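Putative transcriptional regulator, IclR family (Arthrobacter aurescens, PDB 3OBF) probably acts as a DNA-binding transcription factor, the present chain being its C-terminal IclR-type domain of the GAF clan rather than the DNA-binding part. Local coordinates at residues R147-Q150 and D151-N154. Residues are numbered along the deposited sequence; the frame is centred on the assembly and turned at random.
Sequences RVSQ and DTLN
S149 and T152 meet in an N-cap, a worked example of how a side-chain oxygen finishes the start of a helix, here helix 150-170 of the IclR C-terminal domain. With chi1 at 65°, S149 OG sits between its backbone N and carbonyl carbon and turns to the first helical turn, where T152 N reaches it at 3.4 Å. The bond is weak through its length, not its direction, for the N-H points almost straight at the oxygen (175°). The main chain closes the turn more firmly: L153 N donates a hydrogen bond to S149 O at 2.8 Å, and N154 N another to Q150 O.

The inner side is tight. A chi1 of -179° swings V148 CG1 opposite its own N and over the turn, 3.5 Å from L153 N and 3.8 Å from T152 CG2. V148 and L153 are buried against V122 of strand 121-129, and L153 also touches V112 and F114 of strand 111-114, so the two pack the helix start against the sheet. The outer side is looser: Q150, D151 and N154 are exposed, and Q150 bends at chi2 and runs alongside N154. Inside, V148 CG1 stands 4.0 Å from L153 CB.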
loop_
_atom_site.group_PDB
_atom_site.type_symbol
_atom_site.label_atom_id
_atom_site.label_comp_id
_atom_site.label_asym_id
_atom_site.label_seq_id
_atom_site.Cartn_x
_atom_site.Cartn_y
_atom_site.Cartn_z
ATOM N N ARG A 147 -10.398 10.132 12.357
ATOM C CA ARG A 147 -10.041 11.482 11.924
ATOM C C ARG A 147 -9.969 11.631 10.422
ATOM O O ARG A 147 -9.647 12.700 9.913
ATOM C CB ARG A 147 -8.765 11.999 12.622
ATOM C CG ARG A 147 -7.526 11.107 12.554
ATOM C CD ARG A 147 -6.297 11.895 13.041
ATOM N NE ARG A 147 -5.025 11.218 12.747
ATOM C CZ ARG A 147 -4.132 10.864 13.671
ATOM N NH1 ARG A 147 -4.368 11.132 14.960
ATOM N NH2 ARG A 147 -3.002 10.244 13.310
ATOM N N VAL A 148 -10.288 10.560 9.717
ATOM C CA VAL A 148 -10.172 10.538 8.262
ATOM C C VAL A 148 -11.519 10.216 7.667
ATOM O O VAL A 148 -12.057 9.130 7.871
ATOM C CB VAL A 148 -9.129 9.488 7.730
ATOM C CG1 VAL A 148 -9.047 9.548 6.220
ATOM C CG2 VAL A 148 -7.743 9.723 8.316
ATOM N N SER A 149 -12.052 11.182 6.942
ATOM C CA SER A 149 -13.276 11.029 6.204
ATOM C C SER A 149 -12.890 10.604 4.798
ATOM O O SER A 149 -11.691 10.617 4.429
ATOM C CB SER A 149 -13.989 12.386 6.140
ATOM O OG SER A 149 -13.201 13.300 5.398
ATOM N N GLN A 150 -13.905 10.231 4.012
ATOM C CA GLN A 150 -13.685 9.842 2.624
ATOM C C GLN A 150 -12.909 10.912 1.850
ATOM O O GLN A 150 -12.046 10.588 1.040
ATOM C CB GLN A 150 -14.997 9.479 1.915
ATOM C CG GLN A 150 -14.768 8.747 0.584
ATOM C CD GLN A 150 -15.861 7.714 0.264
ATOM O OE1 GLN A 150 -16.992 7.791 0.770
ATOM N NE2 GLN A 150 -15.517 6.739 -0.585
ATOM N N ASP A 151 -13.209 12.174 2.112
ATOM C CA ASP A 151 -12.528 13.280 1.453
ATOM C C ASP A 151 -11.039 13.379 1.808
ATOM O O ASP A 151 -10.215 13.567 0.921
ATOM C CB ASP A 151 -13.247 14.591 1.796
ATOM C CG ASP A 151 -14.729 14.554 1.425
ATOM O OD1 ASP A 151 -15.050 13.847 0.445
ATOM O OD2 ASP A 151 -15.574 15.223 2.094
ATOM N N THR A 152 -10.735 13.312 3.114
ATOM C CA THR A 152 -9.371 13.315 3.656
ATOM C C THR A 152 -8.615 12.131 3.035
ATOM O O THR A 152 -7.478 12.278 2.585
ATOM C CB THR A 152 -9.364 13.187 5.218
ATOM O OG1 THR A 152 -10.016 14.310 5.816
ATOM C CG2 THR A 152 -7.937 13.105 5.783
ATOM N N LEU A 153 -9.286 10.976 3.007
ATOM C CA LEU A 153 -8.779 9.749 2.364
ATOM C C LEU A 153 -8.352 9.956 0.914
ATOM O O LEU A 153 -7.241 9.579 0.540
ATOM C CB LEU A 153 -9.831 8.638 2.423
ATOM C CG LEU A 153 -9.426 7.242 1.949
ATOM C CD1 LEU A 153 -8.585 6.559 3.006
ATOM C CD2 LEU A 153 -10.699 6.438 1.628
ATOM N N ASN A 154 -9.230 10.553 0.106
ATOM C CA ASN A 154 -8.864 10.880 -1.273
ATOM C C ASN A 154 -7.650 11.793 -1.376
ATOM O O ASN A 154 -6.792 11.600 -2.219
ATOM C CB ASN A 154 -10.057 11.416 -2.079
ATOM C CG ASN A 154 -10.914 10.286 -2.635
ATOM O OD1 ASN A 154 -11.747 9.705 -1.930
ATOM N ND2 ASN A 154 -10.701 9.956 -3.912
#